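Local structure of tyrosine--tRNA ligase (Archaeoglobus fulgidus, 2CYB) at residues A[98-102]-A[315-319]; A[209-213]-A[235-240]. The protein probably attaches tyrosine to its cognate tRNA in two steps, activating the amino acid with ATP to tyrosyl-AMP and then passing it to the acceptor end. One frame throughout, in Å; residues are numbered along the deposited sequence.

From the N terminus, the chain first passes through 98-102, at the end of helix 83-99. It then runs through the rest of the nucleotide-binding sheet to 209-213, a loop after strand 200-204. Contact 2 closes a short loop there, because 235-240 at the end of helix 229-237 comes back on 209-213. This loop holds the KMSKS motif. The chain then goes on to helix 297-319, and its end meets 98-102 in contact 1. Contact 2 is nested inside the much longer loop of contact 1. Their nearest atoms are about 11 Å apart. Contact 1 ties the C-terminal helix to the catalytic domain, and contact 2 ties the loop after strand 200-204 to the end of helix 229-237.

Contact 1: A[98-102]-A[315-319]; sequences IALGL and ARKRL
A99 sits against the last turn of helix 297-319. Its methyl CB lies 3.4 Å from A315 O. The same CB is 3.9 Å from L319 CB. The two backbones come close here, with A99 CA only 5.1 Å from A315 CA. A315 O is already used inside its own helix, where it accepts from L319 N. R318 also meets A99. Its CB lies by the methyl, and its CD is 3.2 Å from A99 O. The arginine chain is extended from CG to NE and laid alongside the A99 carbonyl. Its NE also makes a weak, long ion pair with D314. L100 comes next. Its CB points away from the helix, but CG stands beside the backbone N (chi1 -71°), and the CD2 branch, not the extended CD1, comes back to within 4.0 Å of A315 CB. The same leucine also rests on M50 of helix 47-61. At G101 the guanidinium of R318 arrives by its edge, with NH2 3.6 Å from G101 CA. No hydrogen bond crosses the contact. G101 has positive phi (126°), and its N bonds back to I98 O. The arrangement is a Schellman motif ending helix 83-99, packed through a small alanine against the C-terminal helix.

Contact 2: A[209-213]-A[235-240]; sequences GLDGQ and KIRKAY
L210 O accepts a hydrogen bond from Y240 N at 2.7 Å. The bond is nearly straight, at 163° about the hydrogen, and the donor lies close to the line of the carbonyl. It joins the loop to the residues just after helix 229-237. Beside it, A239 CB approaches L210 CB to 4.2 Å. The leucine end then reaches the helix itself. L210 CD1 touches K235 CB at 3.7 Å, and the two side chains cross at about a right angle. The lysine runs on past this point to a salt bridge with D227. Y240 packs on the backbone of the type I turn 209-212. Its CB lies 3.5 Å from D211 C. With CG anti to the backbone N (chi1 168°), its CD2 comes 3.5 Å from G212 CA. An alanine in place of Y240 is likely to leave G212 CA without the ring atoms that lie against it. D211 OD1 closes an Asx turn with Q213 N at 2.8 Å and also accepts from N221. The loop follows strand 200-204 and leads into the KMSKS motif. I236, in the last turn of helix 229-237, and A239, just after it, both rest on I251 of helix 250-263.

Contact 1: A[98-102]-A[315-319]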
loop_
_atom_site.group_PDB
_atom_site.type_symbol
_atom_site.label_atom_id
_atom_site.label_comp_id
_atom_site.label_asym_id
_atom_site.label_seq_id
_atom_site.Cartn_x
_atom_site.Cartn_y
_atom_site.Cartn_z
ATOM N N ILE A 98 3.801 20.681 -23.803
ATOM C CA ILE A 98 3.065 21.438 -24.809
ATOM C C ILE A 98 4.083 22.037 -25.775
ATOM O O ILE A 98 3.972 21.886 -26.995
ATOM C CB ILE A 98 2.253 22.586 -24.167
ATOM C CG1 ILE A 98 1.165 22.007 -23.260
ATOM C CG2 ILE A 98 1.628 23.459 -25.257
ATOM C CD1 ILE A 98 0.374 23.048 -22.508
ATOM N N ALA A 99 5.084 22.700 -25.207
ATOM C CA ALA A 99 6.141 23.336 -25.983
ATOM C C ALA A 99 6.895 22.353 -26.875
ATOM O O ALA A 99 7.443 22.745 -27.900
ATOM C CB ALA A 99 7.109 24.043 -25.047
ATOM N N LEU A 100 6.926 21.080 -26.488
ATOM C CA LEU A 100 7.615 20.062 -27.276
ATOM C C LEU A 100 6.755 19.556 -28.429
ATOM O O LEU A 100 7.216 18.775 -29.266
ATOM C CB LEU A 100 8.019 18.881 -26.395
ATOM C CG LEU A 100 9.155 19.110 -25.397
ATOM C CD1 LEU A 100 9.354 17.847 -24.573
ATOM C CD2 LEU A 100 10.438 19.474 -26.137
ATOM N N GLY A 101 5.501 19.993 -28.468
ATOM C CA GLY A 101 4.620 19.566 -29.535
ATOM C C GLY A 101 3.315 18.952 -29.073
ATOM O O GLY A 101 2.392 18.790 -29.870
ATOM N N LEU A 102 3.227 18.593 -27.797
ATOM C CA LEU A 102 1.996 18.006 -27.284
ATOM C C LEU A 102 1.018 19.087 -26.832
ATOM O O LEU A 102 0.653 19.157 -25.654
ATOM C CB LEU A 102 2.293 17.046 -26.126
ATOM C CG LEU A 102 2.876 15.685 -26.514
ATOM C CD1 LEU A 102 3.185 14.875 -25.263
ATOM C CD2 LEU A 102 1.883 14.940 -27.396
ATOM N N ALA A 315 11.574 24.820 -28.868
ATOM C CA ALA A 315 10.801 24.443 -27.691
ATOM C C ALA A 315 10.723 25.618 -26.724
ATOM O O ALA A 315 9.648 25.963 -26.235
ATOM C CB ALA A 315 11.440 23.230 -27.004
ATOM N N ARG A 316 11.866 26.234 -26.454
ATOM C CA ARG A 316 11.914 27.374 -25.552
ATOM C C ARG A 316 11.106 28.536 -26.119
ATOM O O ARG A 316 10.424 29.249 -25.383
ATOM C CB ARG A 316 13.370 27.784 -25.308
ATOM C CG ARG A 316 14.066 26.910 -24.268
ATOM C CD ARG A 316 15.573 27.112 -24.243
ATOM N NE ARG A 316 16.215 26.530 -25.418
ATOM C CZ ARG A 316 17.530 26.432 -25.584
ATOM N NH1 ARG A 316 18.019 25.888 -26.688
ATOM N NH2 ARG A 316 18.357 26.875 -24.647
ATOM N N LYS A 317 11.173 28.713 -27.434
ATOM C CA LYS A 317 10.434 29.775 -28.107
ATOM C C LYS A 317 8.944 29.627 -27.807
ATOM O O LYS A 317 8.279 30.595 -27.444
ATOM C CB LYS A 317 10.668 29.700 -29.617
ATOM C CG LYS A 317 9.935 30.754 -30.434
ATOM C CD LYS A 317 10.083 30.473 -31.924
ATOM C CE LYS A 317 9.398 31.534 -32.767
ATOM N NZ LYS A 317 10.034 32.870 -32.598
ATOM N N ARG A 318 8.426 28.413 -27.967
ATOM C CA ARG A 318 7.017 28.144 -27.704
ATOM C C ARG A 318 6.760 28.290 -26.213
ATOM O O ARG A 318 5.761 28.871 -25.793
ATOM C CB ARG A 318 6.645 26.724 -28.141
ATOM C CG ARG A 318 6.732 26.471 -29.633
ATOM C CD ARG A 318 6.408 25.019 -29.954
ATOM N NE ARG A 318 6.576 24.722 -31.373
ATOM C CZ ARG A 318 6.428 23.514 -31.911
ATOM N NH1 ARG A 318 6.602 23.342 -33.216
ATOM N NH2 ARG A 318 6.108 22.478 -31.147
ATOM N N LEU A 319 7.681 27.751 -25.422
ATOM C CA LEU A 319 7.591 27.797 -23.970
ATOM C C LEU A 319 7.497 29.240 -23.490
ATOM O O LEU A 319 7.122 29.500 -22.347
ATOM C CB LEU A 319 8.819 27.122 -23.359
ATOM C CG LEU A 319 8.877 26.961 -21.841
ATOM C CD1 LEU A 319 7.701 26.133 -21.356
ATOM C CD2 LEU A 319 10.189 26.299 -21.463
#

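Contact 2: A[209-213]-A[235-240]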
loop_
_atom_site.group_PDB
_atom_site.type_symbol
_atom_site.label_atom_id
_atom_site.label_comp_id
_atom_site.label_asym_id
_atom_site.label_seq_id
_atom_site.Cartn_x
_atom_site.Cartn_y
_atom_site.Cartn_z
ATOM N N GLY A 209 23.104 6.748 -21.382
ATOM C CA GLY A 209 23.593 8.100 -21.183
ATOM C C GLY A 209 24.679 8.482 -22.175
ATOM O O GLY A 209 25.212 7.630 -22.880
ATOM N N LEU A 210 25.007 9.770 -22.215
ATOM C CA LEU A 210 26.019 10.306 -23.124
ATOM C C LEU A 210 27.392 9.641 -23.040
ATOM O O LEU A 210 28.166 9.699 -23.997
ATOM C CB LEU A 210 26.161 11.812 -22.896
ATOM C CG LEU A 210 24.910 12.625 -23.254
ATOM C CD1 LEU A 210 25.084 14.073 -22.833
ATOM C CD2 LEU A 210 24.648 12.520 -24.749
ATOM N N ASP A 211 27.691 9.012 -21.906
ATOM C CA ASP A 211 28.973 8.332 -21.720
ATOM C C ASP A 211 28.915 6.854 -22.101
ATOM O O ASP A 211 29.897 6.130 -21.945
ATOM C CB ASP A 211 29.437 8.455 -20.268
ATOM C CG ASP A 211 28.345 8.095 -19.279
ATOM O OD1 ASP A 211 27.540 7.188 -19.586
ATOM O OD2 ASP A 211 28.299 8.713 -18.193
ATOM N N GLY A 212 27.763 6.402 -22.588
ATOM C CA GLY A 212 27.632 5.012 -22.990
ATOM C C GLY A 212 27.176 4.096 -21.874
ATOM O O GLY A 212 27.069 2.881 -22.060
ATOM N N GLN A 213 26.916 4.675 -20.709
ATOM C CA GLN A 213 26.457 3.904 -19.563
ATOM C C GLN A 213 25.039 4.311 -19.193
ATOM O O GLN A 213 24.451 5.189 -19.826
ATOM C CB GLN A 213 27.392 4.107 -18.373
ATOM C CG GLN A 213 28.767 3.485 -18.566
ATOM C CD GLN A 213 29.588 3.482 -17.289
ATOM O OE1 GLN A 213 29.882 4.534 -16.723
ATOM N NE2 GLN A 213 29.963 2.292 -16.829
ATOM N N LYS A 235 28.345 18.848 -24.188
ATOM C CA LYS A 235 27.980 17.476 -23.828
ATOM C C LYS A 235 28.097 16.516 -25.010
ATOM O O LYS A 235 28.581 15.394 -24.855
ATOM C CB LYS A 235 26.552 17.436 -23.270
ATOM C CG LYS A 235 26.400 18.104 -21.905
ATOM C CD LYS A 235 24.961 17.992 -21.399
ATOM C CE LYS A 235 24.809 18.544 -19.987
ATOM N NZ LYS A 235 23.403 18.416 -19.496
ATOM N N ILE A 236 27.652 16.955 -26.185
ATOM C CA ILE A 236 27.739 16.116 -27.379
ATOM C C ILE A 236 29.207 15.930 -27.754
ATOM O O ILE A 236 29.648 14.818 -28.047
ATOM C CB ILE A 236 26.970 16.744 -28.574
ATOM C CG1 ILE A 236 25.464 16.730 -28.294
ATOM C CG2 ILE A 236 27.249 15.965 -29.858
ATOM C CD1 ILE A 236 24.885 15.339 -28.120
ATOM N N ARG A 237 29.968 17.021 -27.723
ATOM C CA ARG A 237 31.385 16.961 -28.055
ATOM C C ARG A 237 32.134 15.877 -27.285
ATOM O O ARG A 237 32.919 15.132 -27.869
ATOM C CB ARG A 237 32.040 18.330 -27.817
ATOM C CG ARG A 237 33.562 18.344 -27.942
ATOM C CD ARG A 237 34.070 19.696 -28.450
ATOM N NE ARG A 237 33.397 20.830 -27.820
ATOM C CZ ARG A 237 33.467 21.128 -26.524
ATOM N NH1 ARG A 237 32.814 22.183 -26.052
ATOM N NH2 ARG A 237 34.190 20.379 -25.700
ATOM N N LYS A 238 31.893 15.764 -25.982
ATOM C CA LYS A 238 32.600 14.753 -25.202
ATOM C C LYS A 238 31.849 13.440 -25.030
ATOM O O LYS A 238 32.287 12.552 -24.297
ATOM C CB LYS A 238 32.987 15.316 -23.831
ATOM C CG LYS A 238 31.880 16.063 -23.116
ATOM C CD LYS A 238 32.373 16.652 -21.797
ATOM C CE LYS A 238 33.587 17.551 -22.003
ATOM N NZ LYS A 238 33.327 18.613 -23.017
ATOM N N ALA A 239 30.728 13.298 -25.721
ATOM C CA ALA A 239 29.950 12.072 -25.607
ATOM C C ALA A 239 30.674 10.865 -26.188
ATOM O O ALA A 239 31.519 10.988 -27.078
ATOM C CB ALA A 239 28.598 12.244 -26.294
ATOM N N TYR A 240 30.333 9.696 -25.660
ATOM C CA TYR A 240 30.888 8.436 -26.121
ATOM C C TYR A 240 30.275 8.183 -27.498
ATOM O O TYR A 240 29.052 8.216 -27.653
ATOM C CB TYR A 240 30.487 7.327 -25.148
ATOM C CG TYR A 240 30.750 5.919 -25.628
ATOM C CD1 TYR A 240 32.044 5.479 -25.897
ATOM C CD2 TYR A 240 29.703 5.009 -25.772
ATOM C CE1 TYR A 240 32.290 4.163 -26.296
ATOM C CE2 TYR A 240 29.937 3.695 -26.168
ATOM C CZ TYR A 240 31.231 3.279 -26.427
ATOM O OH TYR A 240 31.465 1.976 -26.805
#